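PDB 3RJA: carbohydrate oxidase from Microdochium nivale, which oxidises the C1 hydroxyl of mono-, oligo- and polysaccharides to the corresponding lactones, using FAD and reducing molecular oxygen to hydrogen peroxide. Local coordinates for residues A47-A52 with I196-K201; F214-N219 with A272-L277; F247-Y252 with P257-L262. All blocks are in the same frame, centred on the assembly; numbering follows the deposited sequence.

Contact 1. Residues A47-A52 with I196-K201; sequences AHIQSA and IVAVWK. With FAD (flavin-adenine dinucleotide), chain B.
In the FAD-binding part of the enzyme, helix 46-58 packs through Ile49 against the start of strand 196-206, whose backbone at Val197 also binds the adenine of the cofactor. The methyl CG2 of Ile49 meets the methyl CG2 of Ile196 at 3.7 Å, two branched side chains crossing at a slant. The other branch of Ile49 reaches along the strand to Ala198, whose CB lies 4.2 Å from Ile49 CD1. With CG1 beside the backbone N (chi1 -62°) and the chain extended beyond it, one isoleucine thus spans two strand residues, and the small alanine suits the place where its tip arrives. Val197, between them, turns its side chain away from the helix and offers its backbone to FAD: Val197 N donates to FAD N1A at 2.9 Å, and FAD N6A donates to Val197 O at 3.0 Å. This pair of bonds matches both polar atoms on that edge of the adenine. Ala198 and Val199 together face Thr164 in a classic beta bulge. Around this buried contact, Val166 of strand 160-166 also touches Ile49, Val53 one turn further along the helix touches Ile196, and Thr46 touches Ala198.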
loop_
_atom_site.group_PDB
_atom_site.type_symbol
_atom_site.label_atom_id
_atom_site.label_comp_id
_atom_site.label_asym_id
_atom_site.label_seq_id
_atom_site.Cartn_x
_atom_site.Cartn_y
_atom_site.Cartn_z
ATOM N N ALA A 47 20.741 4.830 -15.344
ATOM C CA ALA A 47 21.495 5.998 -15.742
ATOM C C ALA A 47 20.578 7.197 -16.049
ATOM O O ALA A 47 20.915 8.348 -15.722
ATOM C CB ALA A 47 22.386 5.647 -16.969
ATOM N N HIS A 48 19.429 6.938 -16.678
ATOM C CA HIS A 48 18.427 7.979 -16.903
ATOM C C HIS A 48 17.943 8.578 -15.578
ATOM O O HIS A 48 17.841 9.813 -15.442
ATOM C CB HIS A 48 17.223 7.417 -17.652
ATOM C CG HIS A 48 17.478 7.136 -19.104
ATOM N ND1 HIS A 48 16.655 6.312 -19.850
ATOM C CD2 HIS A 48 18.456 7.566 -19.948
ATOM C CE1 HIS A 48 17.119 6.244 -21.092
ATOM N NE2 HIS A 48 18.214 6.986 -21.175
ATOM N N ILE A 49 17.607 7.694 -14.622
ATOM C CA ILE A 49 17.135 8.123 -13.296
ATOM C C ILE A 49 18.191 9.038 -12.666
ATOM O O ILE A 49 17.869 10.143 -12.191
ATOM C CB ILE A 49 16.774 6.915 -12.361
ATOM C CG1 ILE A 49 15.613 6.068 -12.974
ATOM C CG2 ILE A 49 16.401 7.418 -10.929
ATOM C CD1 ILE A 49 15.370 4.704 -12.277
ATOM N N GLN A 50 19.446 8.570 -12.690
ATOM C CA GLN A 50 20.592 9.335 -12.220
ATOM C C GLN A 50 20.738 10.707 -12.891
ATOM O O GLN A 50 20.888 11.724 -12.224
ATOM C CB GLN A 50 21.876 8.511 -12.435
ATOM C CG GLN A 50 23.158 9.190 -11.942
ATOM C CD GLN A 50 24.365 8.284 -12.149
ATOM O OE1 GLN A 50 24.504 7.656 -13.194
ATOM N NE2 GLN A 50 25.194 8.169 -11.134
ATOM N N SER A 51 20.683 10.737 -14.210
ATOM C CA SER A 51 20.807 11.987 -14.932
ATOM C C SER A 51 19.650 12.947 -14.589
ATOM O O SER A 51 19.850 14.178 -14.517
ATOM C CB SER A 51 20.798 11.697 -16.437
ATOM O OG SER A 51 21.945 10.925 -16.789
ATOM N N ALA A 52 18.446 12.388 -14.406
ATOM C CA ALA A 52 17.292 13.212 -14.052
ATOM C C ALA A 52 17.535 13.871 -12.687
ATOM O O ALA A 52 17.290 15.044 -12.530
ATOM C CB ALA A 52 15.962 12.394 -14.071
ATOM N N ILE A 196 15.647 7.293 -5.137
ATOM C CA ILE A 196 14.731 6.629 -6.085
ATOM C C ILE A 196 15.263 5.196 -6.240
ATOM O O ILE A 196 16.403 4.996 -6.718
ATOM C CB ILE A 196 14.650 7.391 -7.416
ATOM C CG1 ILE A 196 14.138 8.810 -7.153
ATOM C CG2 ILE A 196 13.768 6.622 -8.453
ATOM C CD1 ILE A 196 14.143 9.742 -8.341
ATOM N N VAL A 197 14.494 4.214 -5.778
ATOM C CA VAL A 197 14.917 2.821 -5.926
ATOM C C VAL A 197 14.893 2.480 -7.415
ATOM O O VAL A 197 13.878 2.719 -8.103
ATOM C CB VAL A 197 14.039 1.821 -5.138
ATOM C CG1 VAL A 197 14.505 0.343 -5.411
ATOM C CG2 VAL A 197 14.079 2.150 -3.622
ATOM N N ALA A 198 16.019 1.948 -7.904
ATOM C CA ALA A 198 16.224 1.647 -9.337
ATOM C C ALA A 198 16.145 0.140 -9.615
ATOM O O ALA A 198 15.857 -0.268 -10.745
ATOM C CB ALA A 198 17.605 2.191 -9.809
ATOM N N VAL A 199 16.426 -0.675 -8.593
ATOM C CA VAL A 199 16.241 -2.138 -8.691
ATOM C C VAL A 199 15.774 -2.643 -7.328
ATOM O O VAL A 199 16.369 -2.288 -6.285
ATOM C CB VAL A 199 17.561 -2.893 -9.065
ATOM C CG1 VAL A 199 17.334 -4.411 -9.204
ATOM C CG2 VAL A 199 18.195 -2.333 -10.354
ATOM N N TRP A 200 14.719 -3.458 -7.324
ATOM C CA TRP A 200 14.322 -4.204 -6.101
ATOM C C TRP A 200 14.891 -5.614 -6.142
ATOM O O TRP A 200 14.754 -6.304 -7.153
ATOM C CB TRP A 200 12.799 -4.293 -5.969
ATOM C CG TRP A 200 12.151 -2.957 -5.798
ATOM C CD1 TRP A 200 11.688 -2.116 -6.788
ATOM C CD2 TRP A 200 11.933 -2.279 -4.554
ATOM N NE1 TRP A 200 11.203 -0.953 -6.217
ATOM C CE2 TRP A 200 11.326 -1.038 -4.851
ATOM C CE3 TRP A 200 12.184 -2.613 -3.213
ATOM C CZ2 TRP A 200 10.981 -0.104 -3.841
ATOM C CZ3 TRP A 200 11.834 -1.706 -2.221
ATOM C CH2 TRP A 200 11.237 -0.464 -2.536
ATOM N N LYS A 201 15.489 -6.062 -5.042
ATOM C CA LYS A 201 15.971 -7.460 -4.977
ATOM C C LYS A 201 15.105 -8.223 -3.998
ATOM O O LYS A 201 15.035 -7.897 -2.816
ATOM C CB LYS A 201 17.475 -7.516 -4.670
ATOM C CG LYS A 201 18.281 -6.557 -5.564
ATOM C CD LYS A 201 19.734 -6.526 -5.195
ATOM C CE LYS A 201 20.516 -5.449 -5.967
ATOM N NZ LYS A 201 21.805 -5.129 -5.201
HETATM P PA FAD B . 3.134 6.056 -6.753
HETATM O O1A FAD B . 3.828 5.953 -8.085
HETATM O O2A FAD B . 2.027 7.076 -6.690
HETATM O O5B FAD B . 4.223 6.404 -5.627
HETATM C C5B FAD B . 3.873 6.298 -4.252
HETATM C C4B FAD B . 4.997 6.926 -3.410
HETATM O O4B FAD B . 6.199 6.173 -3.576
HETATM C C3B FAD B . 5.324 8.359 -3.826
HETATM O O3B FAD B . 5.839 9.059 -2.690
HETATM C C2B FAD B . 6.466 8.135 -4.812
HETATM O O2B FAD B . 7.315 9.234 -5.047
HETATM C C1B FAD B . 7.197 6.986 -4.132
HETATM N N9A FAD B . 7.947 6.211 -5.116
HETATM C C8A FAD B . 7.503 5.712 -6.336
HETATM N N7A FAD B . 8.552 5.059 -6.906
HETATM C C5A FAD B . 9.607 5.115 -6.077
HETATM C C6A FAD B . 10.908 4.615 -6.185
HETATM N N6A FAD B . 11.292 3.908 -7.271
HETATM N N1A FAD B . 11.776 4.836 -5.130
HETATM C C2A FAD B . 11.378 5.573 -4.019
HETATM N N3A FAD B . 10.106 6.102 -3.926
HETATM C C4A FAD B . 9.239 5.854 -4.948
HETATM N N1 FAD B . -2.119 -1.133 -0.528
HETATM C C2 FAD B . -1.894 -2.300 0.211
HETATM O O2 FAD B . -1.053 -2.343 1.118
HETATM N N3 FAD B . -2.612 -3.434 -0.158
HETATM C C4 FAD B . -3.441 -3.531 -1.259
HETATM O O4 FAD B . -3.958 -4.623 -1.588
HETATM C C4X FAD B . -3.693 -2.247 -1.984
HETATM N N5 FAD B . -4.487 -2.228 -3.041
HETATM C C5X FAD B . -4.657 -1.089 -3.795
HETATM C C6 FAD B . -5.438 -1.111 -4.979
HETATM C C7 FAD B . -5.504 -0.011 -5.813
HETATM C C7M FAD B . -6.369 -0.040 -7.090
HETATM C C8 FAD B . -4.676 1.104 -5.540
HETATM C C8M FAD B . -4.693 2.325 -6.438
HETATM C C9 FAD B . -3.959 1.169 -4.355
HETATM C C9A FAD B . -3.913 0.070 -3.473
HETATM N N10 FAD B . -3.078 0.051 -2.329
HETATM C C10 FAD B . -3.016 -1.068 -1.513
HETATM C "C1'" FAD B . -2.301 1.283 -1.971
HETATM C "C2'" FAD B . -0.880 1.192 -2.509
HETATM O "O2'" FAD B . -0.134 0.278 -1.714
HETATM C "C3'" FAD B . -0.209 2.544 -2.423
HETATM O "O3'" FAD B . -1.004 3.523 -3.058
HETATM C "C4'" FAD B . 1.191 2.468 -3.056
HETATM O "O4'" FAD B . 2.003 3.447 -2.484
HETATM C "C5'" FAD B . 1.134 2.614 -4.579
HETATM O "O5'" FAD B . 2.426 2.511 -5.110
HETATM P P FAD B . 2.718 3.146 -6.576
HETATM O O1P FAD B . 4.122 2.844 -7.005
HETATM O O2P FAD B . 1.663 2.648 -7.565
HETATM O O3P FAD B . 2.448 4.689 -6.250
#

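Contact 2. Residues F214-N219 with A272-L277; sequences FGVTLN and AAFQPL
Phe214 and Phe274 meet as an edge-to-face aromatic pair, the edge of Phe214 directed at the face of Phe274. Their centroids are 5.0 Å apart and the planes stand at 55°, so the pair is well short of a perpendicular T. The leading atom is Phe214 CE1, which sits 3.7 Å above the plane of the Phe274 ring, displaced toward its rim, and comes within 3.8 Å of Phe274 CE1. Phe214 holds CG between its backbone N and carbonyl carbon (chi1 65°), which tips the ring over the neighbouring strand 258-264 and brings CE1 against Phe274. Two residues along the strand, on the same side, Val216 adds a looser apolar touch, its CG2 lying 4.3 Å from Phe274 CE2. A beta-branched valine suits this place, being compact and well accommodated in a strand.

The contact joins strand 211-217 to helix 267-278, which packs on one face of the large antiparallel sheet. Alternation along the strand puts Phe214 and Val216 toward the helix, while Gly215 between them has no side chain. All three touching side chains are buried and wholly hydrocarbon, as befits a layer between helix and sheet.

Further out, other aromatic rings extend the cluster. Trp270, one turn earlier in the helix, stacks on Phe214 and also meets Phe274, while Phe247 and Tyr236 each form edge-to-face pairs with Phe274. The strand itself is fixed on both sides: backbone bonds tie Phe214 to Gly261 and Val216 to Ile259, and Gly215 to Asn288. On the helix side, Leu277 N bonds to Phe274 O at 2.9 Å just where Pro276 kinks the helix, and the hydroxyl of Tyr236 is hydrogen-bonded to Ala273 O.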
loop_
_atom_site.group_PDB
_atom_site.type_symbol
_atom_site.label_atom_id
_atom_site.label_comp_id
_atom_site.label_asym_id
_atom_site.label_seq_id
_atom_site.Cartn_x
_atom_site.Cartn_y
_atom_site.Cartn_z
ATOM N N PHE A 214 -12.455 -18.018 0.527
ATOM C CA PHE A 214 -13.619 -18.192 1.363
ATOM C C PHE A 214 -14.291 -16.867 1.650
ATOM O O PHE A 214 -13.704 -15.790 1.424
ATOM C CB PHE A 214 -13.253 -18.953 2.653
ATOM C CG PHE A 214 -12.308 -18.225 3.556
ATOM C CD1 PHE A 214 -12.795 -17.377 4.553
ATOM C CD2 PHE A 214 -10.944 -18.413 3.446
ATOM C CE1 PHE A 214 -11.932 -16.735 5.446
ATOM C CE2 PHE A 214 -10.070 -17.768 4.302
ATOM C CZ PHE A 214 -10.550 -16.920 5.305
ATOM N N GLY A 215 -15.529 -16.955 2.137
ATOM C CA GLY A 215 -16.346 -15.785 2.350
ATOM C C GLY A 215 -17.490 -16.113 3.298
ATOM O O GLY A 215 -17.984 -17.251 3.298
ATOM N N VAL A 216 -17.878 -15.123 4.108
ATOM C CA VAL A 216 -19.003 -15.247 5.037
ATOM C C VAL A 216 -19.847 -13.974 4.986
ATOM O O VAL A 216 -19.354 -12.893 5.307
ATOM C CB VAL A 216 -18.531 -15.456 6.514
ATOM C CG1 VAL A 216 -19.738 -15.573 7.442
ATOM C CG2 VAL A 216 -17.612 -16.692 6.632
ATOM N N THR A 217 -21.107 -14.100 4.574
ATOM C CA THR A 217 -22.057 -13.001 4.674
ATOM C C THR A 217 -22.478 -12.888 6.139
ATOM O O THR A 217 -23.092 -13.806 6.677
ATOM C CB THR A 217 -23.281 -13.289 3.789
ATOM O OG1 THR A 217 -22.838 -13.744 2.506
ATOM C CG2 THR A 217 -24.149 -12.050 3.609
ATOM N N LEU A 218 -22.132 -11.784 6.795
ATOM C CA LEU A 218 -22.229 -11.716 8.246
ATOM C C LEU A 218 -23.655 -11.535 8.733
ATOM O O LEU A 218 -24.010 -12.036 9.795
ATOM C CB LEU A 218 -21.330 -10.614 8.821
ATOM C CG LEU A 218 -19.840 -10.920 8.622
ATOM C CD1 LEU A 218 -18.981 -9.660 8.800
ATOM C CD2 LEU A 218 -19.427 -12.046 9.596
ATOM N N ASN A 219 -24.449 -10.820 7.940
ATOM C CA ASN A 219 -25.787 -10.368 8.319
ATOM C C ASN A 219 -25.907 -9.643 9.670
ATOM O O ASN A 219 -26.797 -9.958 10.450
ATOM C CB ASN A 219 -26.801 -11.509 8.191
ATOM C CG ASN A 219 -26.913 -12.003 6.772
ATOM O OD1 ASN A 219 -27.109 -11.211 5.854
ATOM N ND2 ASN A 219 -26.759 -13.298 6.572
ATOM N N ALA A 272 -12.353 -26.332 9.177
ATOM C CA ALA A 272 -11.904 -26.755 10.493
ATOM C C ALA A 272 -11.165 -25.601 11.180
ATOM O O ALA A 272 -11.396 -25.326 12.342
ATOM C CB ALA A 272 -11.001 -27.984 10.388
ATOM N N ALA A 273 -10.293 -24.918 10.439
ATOM C CA ALA A 273 -9.492 -23.822 10.996
ATOM C C ALA A 273 -10.335 -22.592 11.387
ATOM O O ALA A 273 -10.013 -21.901 12.353
ATOM C CB ALA A 273 -8.378 -23.427 10.014
ATOM N N PHE A 274 -11.406 -22.334 10.633
ATOM C CA PHE A 274 -12.251 -21.136 10.816
ATOM C C PHE A 274 -13.404 -21.383 11.770
ATOM O O PHE A 274 -14.008 -20.427 12.261
ATOM C CB PHE A 274 -12.824 -20.644 9.463
ATOM C CG PHE A 274 -12.871 -19.157 9.336
ATOM C CD1 PHE A 274 -11.684 -18.407 9.288
ATOM C CD2 PHE A 274 -14.087 -18.484 9.319
ATOM C CE1 PHE A 274 -11.718 -17.011 9.193
ATOM C CE2 PHE A 274 -14.151 -17.086 9.210
ATOM C CZ PHE A 274 -12.959 -16.345 9.147
ATOM N N GLN A 275 -13.691 -22.657 12.051
ATOM C CA GLN A 275 -14.855 -23.038 12.887
ATOM C C GLN A 275 -14.944 -22.332 14.256
ATOM O O GLN A 275 -16.052 -21.960 14.662
ATOM C CB GLN A 275 -14.952 -24.573 13.063
ATOM C CG GLN A 275 -16.369 -25.075 13.502
ATOM C CD GLN A 275 -17.466 -24.702 12.502
ATOM O OE1 GLN A 275 -17.327 -24.940 11.308
ATOM N NE2 GLN A 275 -18.552 -24.122 12.988
ATOM N N PRO A 276 -13.794 -22.152 14.960
ATOM C CA PRO A 276 -13.818 -21.441 16.231
ATOM C C PRO A 276 -14.419 -20.061 16.113
ATOM O O PRO A 276 -15.060 -19.618 17.054
ATOM C CB PRO A 276 -12.325 -21.372 16.634
ATOM C CG PRO A 276 -11.747 -22.632 16.048
ATOM C CD PRO A 276 -12.449 -22.726 14.696
ATOM N N LEU A 277 -14.243 -19.403 14.961
ATOM C CA LEU A 277 -14.810 -18.078 14.722
ATOM C C LEU A 277 -16.295 -18.180 14.373
ATOM O O LEU A 277 -17.126 -17.435 14.934
ATOM C CB LEU A 277 -14.066 -17.333 13.601
ATOM C CG LEU A 277 -14.596 -15.902 13.268
ATOM C CD1 LEU A 277 -14.915 -15.096 14.535
ATOM C CD2 LEU A 277 -13.586 -15.103 12.378
#

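Contact 3. Residues F247-Y252 with P257-L262; sequences FRIGDY and PGIEGL. With ABL ((2R,3R,4R,5R)-4,5-dihydroxy-2-(hydroxymethyl)-6-oxopiperidin-3-yl beta-D-glucopyranoside), chain G.
Phe247 and Gly261 face each other near one end of a beta hairpin, strands 245-251 and 258-264, within the large antiparallel sheet whose face carrying Arg248 and Glu260 borders the sugar site. Segments 247-251 and 258-262 run antiparallel, their directions 155° apart and their axes approaching to 4.7 Å.

Four backbone hydrogen bonds join them. Arg248 and Glu260 exchange two, as do Gly250 and Gly258; the bond from Gly250 N to Gly258 O is 2.9 Å long. Between these pairs, CA-H...O contacts such as Ile259 CA to Arg248 O add weaker links.

Apolar packing occupies the face carrying Phe247, Ile249 and Ile259. Phe247 CD2 touches Ile259 CG2 at 3.7 Å, and Ile249 meets Ile259 more loosely. Gly261 suits its place because a side chain there would run into Phe247 CB. At the turn, Asp251 lies alongside Pro257, its carboxylate bonded to Tyr341 and to backbone amides of Gly253, Gly255 and Asn256.

Polar and ligand contacts belong to the opposite face. Arg248 has two conformers, so its salt bridge to Asp358 through NH2 is tentative. The hydroxyl of Tyr252 lies 2.8 Å from Glu260 OE1, whose carboxylate is turned 86° from the tyrosine ring, and also within hydrogen-bonding reach of Gln356 OE1; its single proton can serve one of the two at a time. Glycine suits position 250, since a CB there would clash with that hydroxyl. A leucine in place of Tyr252 would probably cost Glu260 OE1 this possible donor and deprive the bound sugar of its flat aromatic surface. One face of the ring receives the hydroxymethyl carbon of the analogue's glucosyl unit: ABL C6 sits 3.3 Å above its plane, offset toward the rim, and 3.4 Å from Tyr252 CE1.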
loop_
_atom_site.group_PDB
_atom_site.type_symbol
_atom_site.label_atom_id
_atom_site.label_comp_id
_atom_site.label_asym_id
_atom_site.label_seq_id
_atom_site.Cartn_x
_atom_site.Cartn_y
_atom_site.Cartn_z
ATOM N N PHE A 247 -7.442 -12.896 6.186
ATOM C CA PHE A 247 -8.791 -12.370 5.943
ATOM C C PHE A 247 -9.012 -10.949 6.423
ATOM O O PHE A 247 -8.156 -10.355 7.122
ATOM C CB PHE A 247 -9.872 -13.341 6.506
ATOM C CG PHE A 247 -10.039 -13.299 8.024
ATOM C CD1 PHE A 247 -9.110 -13.891 8.870
ATOM C CD2 PHE A 247 -11.148 -12.688 8.586
ATOM C CE1 PHE A 247 -9.288 -13.883 10.278
ATOM C CE2 PHE A 247 -11.340 -12.657 10.007
ATOM C CZ PHE A 247 -10.415 -13.256 10.833
ATOM N N ARG A 248 -10.190 -10.455 6.079
ATOM C CA ARG A 248 -10.665 -9.145 6.530
ATOM C C ARG A 248 -12.191 -9.095 6.626
ATOM O O ARG A 248 -12.880 -9.933 6.057
ATOM C CB ARG A 248 -10.159 -8.023 5.605
ATOM C CG ARG A 248 -10.396 -8.215 4.081
ATOM C CD ARG A 248 -10.268 -6.849 3.362
ATOM N NE ARG A 248 -10.035 -6.933 1.922
ATOM C CZ ARG A 248 -8.896 -6.574 1.326
ATOM N NH1 ARG A 248 -8.784 -6.671 0.007
ATOM N NH2 ARG A 248 -7.871 -6.114 2.040
ATOM N N ILE A 249 -12.706 -8.114 7.365
ATOM C CA ILE A 249 -14.125 -7.750 7.295
ATOM C C ILE A 249 -14.191 -6.576 6.330
ATOM O O ILE A 249 -13.398 -5.626 6.436
ATOM C CB ILE A 249 -14.706 -7.263 8.642
ATOM C CG1 ILE A 249 -14.563 -8.329 9.731
ATOM C CG2 ILE A 249 -16.192 -6.833 8.494
ATOM C CD1 ILE A 249 -14.584 -7.754 11.167
ATOM N N GLY A 250 -15.134 -6.631 5.391
ATOM C CA GLY A 250 -15.336 -5.550 4.445
ATOM C C GLY A 250 -16.824 -5.313 4.276
ATOM O O GLY A 250 -17.600 -6.250 4.376
ATOM N N ASP A 251 -17.209 -4.057 4.053
ATOM C CA ASP A 251 -18.576 -3.706 3.681
ATOM C C ASP A 251 -18.558 -2.750 2.492
ATOM O O ASP A 251 -18.082 -1.619 2.617
ATOM C CB ASP A 251 -19.300 -3.064 4.852
ATOM C CG ASP A 251 -20.816 -2.918 4.610
ATOM O OD1 ASP A 251 -21.324 -3.283 3.509
ATOM O OD2 ASP A 251 -21.487 -2.433 5.553
ATOM N N TYR A 252 -19.066 -3.234 1.359
ATOM C CA TYR A 252 -19.202 -2.482 0.118
ATOM C C TYR A 252 -20.685 -2.201 -0.202
ATOM O O TYR A 252 -20.997 -1.663 -1.263
ATOM C CB TYR A 252 -18.554 -3.269 -1.037
ATOM C CG TYR A 252 -17.236 -3.869 -0.595
ATOM C CD1 TYR A 252 -16.088 -3.060 -0.477
ATOM C CD2 TYR A 252 -17.143 -5.212 -0.227
ATOM C CE1 TYR A 252 -14.891 -3.576 -0.025
ATOM C CE2 TYR A 252 -15.929 -5.740 0.232
ATOM C CZ TYR A 252 -14.814 -4.909 0.319
ATOM O OH TYR A 252 -13.613 -5.391 0.763
ATOM N N PRO A 257 -21.994 -6.223 5.652
ATOM C CA PRO A 257 -20.615 -6.692 5.875
ATOM C C PRO A 257 -20.371 -8.202 5.588
ATOM O O PRO A 257 -21.271 -9.058 5.739
ATOM C CB PRO A 257 -20.372 -6.391 7.362
ATOM C CG PRO A 257 -21.732 -6.406 7.989
ATOM C CD PRO A 257 -22.652 -5.825 6.918
ATOM N N GLY A 258 -19.153 -8.515 5.173
ATOM C CA GLY A 258 -18.785 -9.896 4.941
ATOM C C GLY A 258 -17.353 -10.119 5.382
ATOM O O GLY A 258 -16.570 -9.177 5.443
ATOM N N ILE A 259 -17.024 -11.359 5.719
ATOM C CA ILE A 259 -15.633 -11.759 5.786
ATOM C C ILE A 259 -15.199 -12.210 4.386
ATOM O O ILE A 259 -15.903 -12.987 3.741
ATOM C CB ILE A 259 -15.424 -12.887 6.825
ATOM C CG1 ILE A 259 -15.524 -12.314 8.255
ATOM C CG2 ILE A 259 -14.123 -13.625 6.570
ATOM C CD1 ILE A 259 -15.606 -13.393 9.399
ATOM N N GLU A 260 -14.058 -11.712 3.910
ATOM C CA GLU A 260 -13.419 -12.340 2.744
ATOM C C GLU A 260 -12.015 -12.761 3.108
ATOM O O GLU A 260 -11.299 -12.047 3.810
ATOM C CB GLU A 260 -13.254 -11.397 1.540
ATOM C CG GLU A 260 -14.266 -10.335 1.332
ATOM C CD GLU A 260 -13.819 -9.394 0.204
ATOM O OE1 GLU A 260 -13.613 -8.199 0.470
ATOM O OE2 GLU A 260 -13.621 -9.877 -0.930
ATOM N N GLY A 261 -11.590 -13.870 2.535
ATOM C CA GLY A 261 -10.316 -14.427 2.897
ATOM C C GLY A 261 -9.740 -15.382 1.902
ATOM O O GLY A 261 -10.391 -15.766 0.895
ATOM N N LEU A 262 -8.496 -15.741 2.204
ATOM C CA LEU A 262 -7.698 -16.692 1.465
ATOM C C LEU A 262 -7.019 -17.639 2.461
ATOM O O LEU A 262 -6.356 -17.197 3.408
ATOM C CB LEU A 262 -6.633 -15.975 0.619
ATOM C CG LEU A 262 -5.928 -16.897 -0.396
ATOM C CD1 LEU A 262 -6.932 -17.469 -1.408
ATOM C CD2 LEU A 262 -4.698 -16.246 -1.140
HETATM C C1A ABL G . -7.158 -1.187 -1.597
HETATM O O1A ABL G . -6.136 -1.075 -0.882
HETATM C C2A ABL G . -8.087 -2.411 -1.465
HETATM O O2A ABL G . -7.271 -3.535 -1.140
HETATM C C3A ABL G . -8.924 -2.692 -2.739
HETATM O O3A ABL G . -9.958 -3.634 -2.361
HETATM C C4A ABL G . -9.592 -1.410 -3.197
HETATM O O1 ABL G . -10.428 -1.629 -4.362
HETATM C C5A ABL G . -8.488 -0.362 -3.573
HETATM N N5 ABL G . -7.477 -0.221 -2.492
HETATM C C6A ABL G . -9.067 1.059 -3.799
HETATM O O6A ABL G . -8.272 1.865 -4.689
HETATM C C1 ABL G . -11.865 -1.787 -4.190
HETATM C C2 ABL G . -12.611 -1.386 -5.487
HETATM O O2 ABL G . -12.291 -0.024 -5.795
HETATM C C3 ABL G . -14.119 -1.589 -5.289
HETATM O O3 ABL G . -14.851 -1.254 -6.467
HETATM C C4 ABL G . -14.376 -3.062 -4.833
HETATM O O4 ABL G . -15.758 -3.329 -4.643
HETATM C C5 ABL G . -13.605 -3.347 -3.538
HETATM O O5 ABL G . -12.199 -3.107 -3.789
HETATM C C6 ABL G . -13.848 -4.764 -3.006
HETATM O O6 ABL G . -13.594 -5.774 -3.929
#

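In the fold
Contact 1 comes first along the chain and lies on the other side of the molecule's centre from the remaining two, about 45 Å from contact 2 and 38 Å from contact 3, centre to centre. Strand 196-206 leads on to strand 211-217, so the chain passes from the sheet holding the adenine of FAD to the eight-stranded antiparallel sheet by the sugar site. There contact 3, a hairpin, is nested inside the loop closed by contact 2; their centres are 10 Å apart, and strands 211-217 and 258-264 are neighbours. Helix 267-278 then packs on that sheet. The extended FAD bridges the two regions, bringing its flavin to the substrate analogue.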